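Side-chain contacts in type II toxin-antitoxin system RelE/ParE family toxin (Pyrococcus horikoshii, PDB 1WMI), which is the RelE toxin of a type II toxin-antitoxin system and, as in related RelE toxins, probably cleaves messenger RNA on the ribosome: residues L27-I32 with A59-Y64; L56-A59 with Y64-I67. All blocks are in the same frame, centred on the assembly; numbering follows the deposited sequence.

Contact 1 (L27-I32 with A59-Y64); sequences LEFRDI and ARLGDY
Phe-29 is the one side chain of helix segment 27-32 that reaches segment 59-64, where it meets two aliphatic groups. The methyl CD1 of Leu-61 sits over one face of its ring, 4.1 Å from the ring centroid and 10° off the normal, a well-centred CH-pi contact. The CB methyl of Ala-59 approaches the far end of the ring obliquely, with CB 3.2 Å from Phe-29 CZ, a value shorter than usual van der Waals contact and therefore doubtful. Phe-29 has CG anti to the backbone N (chi1 -179°), which carries the ring out from the helix toward the sheet. Leu-61 instead turns CG anti to its carbonyl carbon (chi1 -84°), and the two side chains cross at about a right angle, with CD1 as the branch that covers the ring. Beyond Arg-60 the chain turns back, and Leu-61 N donates to Tyr-64 O at 3.0 Å. Leu-61 CB lies over one face of the Tyr-64 ring, offset toward its rim. The contact seats helix 20-33 on the end of strand 54-60 and the following turn, while Phe-43 of helix 40-43 meets the Phe-29 ring edge-to-face and Val-66 of strand 65-71 packs against Phe-29, Ala-59 and Leu-61.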
ATOM      1  N   LEU A  27     -14.097  11.829   7.356  1.00 24.47           N
ATOM      2  CA  LEU A  27     -15.527  11.629   7.199  1.00 26.46           C
ATOM      3  C   LEU A  27     -15.832  10.970   5.852  1.00 26.03           C
ATOM      4  O   LEU A  27     -16.760  10.169   5.757  1.00 25.87           O
ATOM      5  CB  LEU A  27     -16.276  12.961   7.314  1.00 27.33           C
ATOM      6  CG  LEU A  27     -16.267  13.687   8.667  1.00 27.22           C
ATOM      7  CD1 LEU A  27     -17.200  14.881   8.601  1.00 25.93           C
ATOM      8  CD2 LEU A  27     -16.726  12.749   9.775  1.00 26.12           C
ATOM      9  N   GLU A  28     -15.059  11.302   4.814  1.00 24.98           N
ATOM     10  CA  GLU A  28     -15.299  10.685   3.512  1.00 25.68           C
ATOM     11  C   GLU A  28     -14.918   9.219   3.607  1.00 24.89           C
ATOM     12  O   GLU A  28     -15.586   8.351   3.044  1.00 25.95           O
ATOM     13  CB  GLU A  28     -14.484  11.339   2.393  1.00 26.20           C
ATOM     14  CG  GLU A  28     -14.813  10.709   1.040  1.00 30.21           C
ATOM     15  CD  GLU A  28     -13.823  11.039  -0.056  1.00 31.69           C
ATOM     16  OE1 GLU A  28     -12.629  10.690   0.082  1.00 32.64           O
ATOM     17  OE2 GLU A  28     -14.248  11.639  -1.062  1.00 31.17           O
ATOM     18  N   PHE A  29     -13.833   8.950   4.330  1.00 24.37           N
ATOM     19  CA  PHE A  29     -13.362   7.589   4.530  1.00 24.35           C
ATOM     20  C   PHE A  29     -14.472   6.821   5.244  1.00 22.50           C
ATOM     21  O   PHE A  29     -14.761   5.686   4.896  1.00 23.77           O
ATOM     22  CB  PHE A  29     -12.077   7.599   5.361  1.00 25.99           C
ATOM     23  CG  PHE A  29     -11.495   6.239   5.616  1.00 26.54           C
ATOM     24  CD1 PHE A  29     -11.228   5.368   4.562  1.00 26.39           C
ATOM     25  CD2 PHE A  29     -11.156   5.850   6.908  1.00 28.56           C
ATOM     26  CE1 PHE A  29     -10.629   4.137   4.788  1.00 25.94           C
ATOM     27  CE2 PHE A  29     -10.555   4.620   7.146  1.00 26.34           C
ATOM     28  CZ  PHE A  29     -10.292   3.764   6.083  1.00 27.03           C
ATOM     29  N   ARG A  30     -15.096   7.450   6.235  1.00 22.32           N
ATOM     30  CA  ARG A  30     -16.199   6.823   6.966  1.00 23.97           C
ATOM     31  C   ARG A  30     -17.377   6.550   6.027  1.00 23.99           C
ATOM     32  O   ARG A  30     -17.975   5.475   6.055  1.00 25.44           O
ATOM     33  CB  ARG A  30     -16.688   7.731   8.096  1.00 23.78           C
ATOM     34  CG  ARG A  30     -17.977   7.241   8.749  1.00 26.40           C
ATOM     35  CD  ARG A  30     -18.786   8.379   9.372  1.00 27.63           C
ATOM     36  NE  ARG A  30     -19.169   9.375   8.375  1.00 27.13           N
ATOM     37  CZ  ARG A  30     -19.800  10.517   8.639  1.00 28.51           C
ATOM     38  NH1 ARG A  30     -20.091  11.342   7.646  1.00 22.19           N
ATOM     39  NH2 ARG A  30     -20.139  10.837   9.886  1.00 28.34           N
ATOM     40  N   ASP A  31     -17.717   7.535   5.204  1.00 24.92           N
ATOM     41  CA  ASP A  31     -18.836   7.388   4.273  1.00 24.82           C
ATOM     42  C   ASP A  31     -18.588   6.243   3.287  1.00 25.73           C
ATOM     43  O   ASP A  31     -19.492   5.471   2.971  1.00 25.70           O
ATOM     44  CB  ASP A  31     -19.064   8.703   3.513  1.00 23.23           C
ATOM     45  CG  ASP A  31     -19.676   9.789   4.389  1.00 23.57           C
ATOM     46  OD1 ASP A  31     -19.731  10.955   3.944  1.00 23.31           O
ATOM     47  OD2 ASP A  31     -20.112   9.481   5.517  1.00 21.21           O
ATOM     48  N   ILE A  32     -17.355   6.132   2.804  1.00 25.21           N
ATOM     49  CA  ILE A  32     -17.019   5.073   1.863  1.00 24.44           C
ATOM     50  C   ILE A  32     -16.983   3.708   2.549  1.00 23.61           C
ATOM     51  O   ILE A  32     -17.436   2.704   1.996  1.00 25.98           O
ATOM     52  CB  ILE A  32     -15.668   5.363   1.179  1.00 23.00           C
ATOM     53  CG1 ILE A  32     -15.826   6.580   0.261  1.00 21.51           C
ATOM     54  CG2 ILE A  32     -15.200   4.143   0.411  1.00 24.11           C
ATOM     55  CD1 ILE A  32     -14.557   7.092  -0.349  1.00 22.31           C
ATOM     56  N   ALA A  59      -5.349   1.821   6.599  1.00 31.58           N
ATOM     57  CA  ALA A  59      -5.696   2.722   5.515  1.00 31.60           C
ATOM     58  C   ALA A  59      -4.821   3.954   5.612  1.00 32.89           C
ATOM     59  O   ALA A  59      -4.464   4.396   6.708  1.00 33.83           O
ATOM     60  CB  ALA A  59      -7.159   3.116   5.599  1.00 29.04           C
ATOM     61  N   ARG A  60      -4.470   4.501   4.456  1.00 34.56           N
ATOM     62  CA  ARG A  60      -3.642   5.690   4.402  1.00 35.98           C
ATOM     63  C   ARG A  60      -4.507   6.870   3.942  1.00 36.74           C
ATOM     64  O   ARG A  60      -5.102   6.845   2.856  1.00 33.20           O
ATOM     65  CB  ARG A  60      -2.458   5.452   3.451  1.00 38.55           C
ATOM     66  CG  ARG A  60      -1.389   6.535   3.487  1.00 44.28           C
ATOM     67  CD  ARG A  60      -0.172   6.156   2.652  1.00 47.46           C
ATOM     68  NE  ARG A  60       0.611   5.081   3.260  1.00 51.53           N
ATOM     69  CZ  ARG A  60       1.281   5.191   4.406  1.00 52.49           C
ATOM     70  NH1 ARG A  60       1.968   4.158   4.876  1.00 51.29           N
ATOM     71  NH2 ARG A  60       1.271   6.335   5.085  1.00 53.72           N
ATOM     72  N   LEU A  61      -4.604   7.892   4.786  1.00 36.80           N
ATOM     73  CA  LEU A  61      -5.394   9.062   4.444  1.00 39.14           C
ATOM     74  C   LEU A  61      -4.507  10.240   4.062  1.00 41.12           C
ATOM     75  O   LEU A  61      -4.981  11.361   3.898  1.00 43.78           O
ATOM     76  CB  LEU A  61      -6.313   9.441   5.610  1.00 39.68           C
ATOM     77  CG  LEU A  61      -7.649   8.686   5.695  1.00 39.95           C
ATOM     78  CD1 LEU A  61      -7.414   7.194   5.892  1.00 39.12           C
ATOM     79  CD2 LEU A  61      -8.469   9.250   6.835  1.00 38.55           C
ATOM     80  N   GLY A  62      -3.214   9.977   3.907  1.00 43.50           N
ATOM     81  CA  GLY A  62      -2.284  11.035   3.549  1.00 43.13           C
ATOM     82  C   GLY A  62      -1.280  11.301   4.656  1.00 43.63           C
ATOM     83  O   GLY A  62      -0.324  10.542   4.833  1.00 43.84           O
ATOM     84  N   ASP A  63      -1.506  12.370   5.413  1.00 43.11           N
ATOM     85  CA  ASP A  63      -0.609  12.739   6.501  1.00 42.98           C
ATOM     86  C   ASP A  63      -0.625  11.757   7.667  1.00 43.20           C
ATOM     87  O   ASP A  63       0.200  11.853   8.580  1.00 45.38           O
ATOM     88  CB  ASP A  63      -0.940  14.142   7.015  1.00 45.10           C
ATOM     89  CG  ASP A  63      -0.797  15.204   5.940  1.00 44.72           C
ATOM     90  OD1 ASP A  63      -1.083  16.386   6.216  1.00 45.05           O
ATOM     91  OD2 ASP A  63      -0.401  14.861   4.814  1.00 45.72           O
ATOM     92  N   TYR A  64      -1.556  10.810   7.641  1.00 40.48           N
ATOM     93  CA  TYR A  64      -1.641   9.832   8.713  1.00 38.32           C
ATOM     94  C   TYR A  64      -2.269   8.528   8.241  1.00 36.68           C
ATOM     95  O   TYR A  64      -2.764   8.438   7.120  1.00 35.70           O
ATOM     96  CB  TYR A  64      -2.429  10.410   9.895  1.00 37.39           C
ATOM     97  CG  TYR A  64      -3.877  10.717   9.593  1.00 37.10           C
ATOM     98  CD1 TYR A  64      -4.889   9.817   9.936  1.00 36.78           C
ATOM     99  CD2 TYR A  64      -4.239  11.909   8.957  1.00 36.24           C
ATOM    100  CE1 TYR A  64      -6.233  10.096   9.652  1.00 35.66           C
ATOM    101  CE2 TYR A  64      -5.577  12.195   8.668  1.00 36.00           C
ATOM    102  CZ  TYR A  64      -6.566  11.285   9.017  1.00 36.37           C
ATOM    103  OH  TYR A  64      -7.884  11.561   8.714  1.00 37.04           O
TER

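Contact 2 (L56-A59 with Y64-I67); sequences LYRA and YRVI
Ala-59 N donates to Val-66 O at 2.7 Å with an N-H...O angle of 179°, the shorter of two backbone bonds that close this part of the beta hairpin 54-60/65-71. Val-66 N returns the bond to Ala-59 O at 2.8 Å, so Ala-59 and Val-66 form an antiparallel hydrogen-bonded pair, and Arg-58 and Ile-67 the adjoining non-hydrogen-bonded pair. Three CA-H...O contacts add to the seam, among them Arg-65 CA to Ala-59 O at 3.2 Å.

The two faces differ in character. On the face of Ala-59 and Val-66, covered by Phe-29 of helix 20-33, the packing is tight: Val-66 CG2, placed between the backbone N and the carbonyl carbon, comes within 3.5 Å of Ala-59 CB. On the face of Arg-58 and Ile-67, the aliphatic parts of two arginines meet, Arg-58 CD lying 3.7 Å from Arg-65 CD as the chains pass at a slant. Their guanidinium planes are turned 71° apart. Outside the hairpin, acidic side chains of another protein's chain form salt bridges with both arginines, which would offset their like charges; Arg-58 NH2 also pairs with Asp-44 of the second subunit, and Arg-65 NE donates to Pro-84 O. This basic patch is therefore part of an interface in the four-chain assembly, where the partner is probably the antitoxin. At the other end of the pairing, Ile-67 has CG2 anti to its backbone N, and that methyl rests 3.1 Å from Tyr-57 O.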
ATOM      1  N   LEU A  56      -7.970  -7.142  10.251  1.00 38.34           N
ATOM      2  CA  LEU A  56      -7.399  -5.868  10.658  1.00 36.52           C
ATOM      3  C   LEU A  56      -6.868  -5.286   9.356  1.00 35.99           C
ATOM      4  O   LEU A  56      -6.387  -6.020   8.495  1.00 36.84           O
ATOM      5  CB  LEU A  56      -6.258  -6.058  11.659  1.00 37.11           C
ATOM      6  CG  LEU A  56      -6.620  -6.454  13.090  1.00 36.64           C
ATOM      7  CD1 LEU A  56      -5.359  -6.765  13.848  1.00 37.78           C
ATOM      8  CD2 LEU A  56      -7.378  -5.332  13.773  1.00 37.51           C
ATOM      9  N   TYR A  57      -6.985  -3.974   9.208  1.00 33.95           N
ATOM     10  CA  TYR A  57      -6.531  -3.298   8.006  1.00 32.91           C
ATOM     11  C   TYR A  57      -5.838  -1.991   8.366  1.00 32.35           C
ATOM     12  O   TYR A  57      -5.969  -1.494   9.484  1.00 29.41           O
ATOM     13  CB  TYR A  57      -7.734  -2.992   7.103  1.00 33.72           C
ATOM     14  CG  TYR A  57      -8.419  -4.214   6.525  1.00 34.65           C
ATOM     15  CD1 TYR A  57      -7.896  -4.863   5.409  1.00 32.93           C
ATOM     16  CD2 TYR A  57      -9.583  -4.726   7.102  1.00 32.46           C
ATOM     17  CE1 TYR A  57      -8.511  -5.983   4.881  1.00 31.33           C
ATOM     18  CE2 TYR A  57     -10.207  -5.852   6.577  1.00 31.18           C
ATOM     19  CZ  TYR A  57      -9.662  -6.472   5.464  1.00 31.93           C
ATOM     20  OH  TYR A  57     -10.268  -7.573   4.918  1.00 33.29           O
ATOM     21  N   ARG A  58      -5.087  -1.454   7.412  1.00 32.43           N
ATOM     22  CA  ARG A  58      -4.418  -0.175   7.586  1.00 32.70           C
ATOM     23  C   ARG A  58      -4.740   0.665   6.367  1.00 32.44           C
ATOM     24  O   ARG A  58      -4.446   0.270   5.236  1.00 31.67           O
ATOM     25  CB  ARG A  58      -2.897  -0.313   7.677  1.00 32.21           C
ATOM     26  CG  ARG A  58      -2.218   1.048   7.855  1.00 33.67           C
ATOM     27  CD  ARG A  58      -1.083   1.266   6.866  1.00 37.72           C
ATOM     28  NE  ARG A  58      -1.512   1.125   5.479  1.00 39.96           N
ATOM     29  CZ  ARG A  58      -0.675   1.037   4.452  1.00 40.35           C
ATOM     30  NH1 ARG A  58      -1.141   0.912   3.217  1.00 44.05           N
ATOM     31  NH2 ARG A  58       0.631   1.070   4.660  1.00 39.11           N
ATOM     32  N   ALA A  59      -5.349   1.821   6.599  1.00 31.58           N
ATOM     33  CA  ALA A  59      -5.696   2.722   5.515  1.00 31.60           C
ATOM     34  C   ALA A  59      -4.821   3.954   5.612  1.00 32.89           C
ATOM     35  O   ALA A  59      -4.464   4.396   6.708  1.00 33.83           O
ATOM     36  CB  ALA A  59      -7.159   3.116   5.599  1.00 29.04           C
ATOM     37  N   TYR A  64      -1.556  10.810   7.641  1.00 40.48           N
ATOM     38  CA  TYR A  64      -1.641   9.832   8.713  1.00 38.32           C
ATOM     39  C   TYR A  64      -2.269   8.528   8.241  1.00 36.68           C
ATOM     40  O   TYR A  64      -2.764   8.438   7.120  1.00 35.70           O
ATOM     41  CB  TYR A  64      -2.429  10.410   9.895  1.00 37.39           C
ATOM     42  CG  TYR A  64      -3.877  10.717   9.593  1.00 37.10           C
ATOM     43  CD1 TYR A  64      -4.889   9.817   9.936  1.00 36.78           C
ATOM     44  CD2 TYR A  64      -4.239  11.909   8.957  1.00 36.24           C
ATOM     45  CE1 TYR A  64      -6.233  10.096   9.652  1.00 35.66           C
ATOM     46  CE2 TYR A  64      -5.577  12.195   8.668  1.00 36.00           C
ATOM     47  CZ  TYR A  64      -6.566  11.285   9.017  1.00 36.37           C
ATOM     48  OH  TYR A  64      -7.884  11.561   8.714  1.00 37.04           O
ATOM     49  N   ARG A  65      -2.226   7.521   9.103  1.00 36.34           N
ATOM     50  CA  ARG A  65      -2.781   6.208   8.794  1.00 37.51           C
ATOM     51  C   ARG A  65      -3.823   5.788   9.828  1.00 36.07           C
ATOM     52  O   ARG A  65      -3.709   6.125  11.012  1.00 34.77           O
ATOM     53  CB  ARG A  65      -1.662   5.166   8.762  1.00 38.62           C
ATOM     54  CG  ARG A  65      -0.653   5.355   7.637  1.00 40.75           C
ATOM     55  CD  ARG A  65       0.562   4.470   7.850  1.00 41.18           C
ATOM     56  NE  ARG A  65       1.342   4.917   9.000  1.00 45.38           N
ATOM     57  CZ  ARG A  65       2.189   4.149   9.678  1.00 47.01           C
ATOM     58  NH1 ARG A  65       2.856   4.652  10.710  1.00 48.65           N
ATOM     59  NH2 ARG A  65       2.357   2.879   9.335  1.00 46.08           N
ATOM     60  N   VAL A  66      -4.843   5.065   9.380  1.00 31.42           N
ATOM     61  CA  VAL A  66      -5.870   4.596  10.295  1.00 28.70           C
ATOM     62  C   VAL A  66      -5.938   3.079  10.227  1.00 28.09           C
ATOM     63  O   VAL A  66      -5.917   2.497   9.137  1.00 27.61           O
ATOM     64  CB  VAL A  66      -7.270   5.186   9.954  1.00 28.38           C
ATOM     65  CG1 VAL A  66      -7.207   6.704   9.879  1.00 25.25           C
ATOM     66  CG2 VAL A  66      -7.770   4.620   8.650  1.00 28.76           C
ATOM     67  N   ILE A  67      -5.989   2.441  11.393  1.00 26.82           N
ATOM     68  CA  ILE A  67      -6.094   0.989  11.476  1.00 26.41           C
ATOM     69  C   ILE A  67      -7.495   0.637  11.966  1.00 27.51           C
ATOM     70  O   ILE A  67      -7.985   1.208  12.940  1.00 28.80           O
ATOM     71  CB  ILE A  67      -5.047   0.391  12.438  1.00 25.26           C
ATOM     72  CG1 ILE A  67      -3.641   0.736  11.950  1.00 26.46           C
ATOM     73  CG2 ILE A  67      -5.199  -1.122  12.494  1.00 25.56           C
ATOM     74  CD1 ILE A  67      -2.525   0.011  12.709  1.00 24.82           C
TER

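Both contacts are buried and share strand 54-60, but they join it to different elements. Contact 1 fastens a helix to the sheet through apolar side chains alone, whereas contact 2 joins two neighbouring strands, chiefly by backbone hydrogen bonds. Val-66 ties them together: its CG2 packs against Phe-29 and lies 3.8 Å from Leu-61 CD1, so one face of the hairpin supplies the floor on which the helix rests. The other face carries the charged ends of Arg-58 and Arg-65 beside the apolar Ile-67, and meets another protein's chain and, at Arg-58, the second subunit. Contact 1 thus belongs to the hydrophobic core of the subunit, while contact 2 spans from that core to a subunit interface.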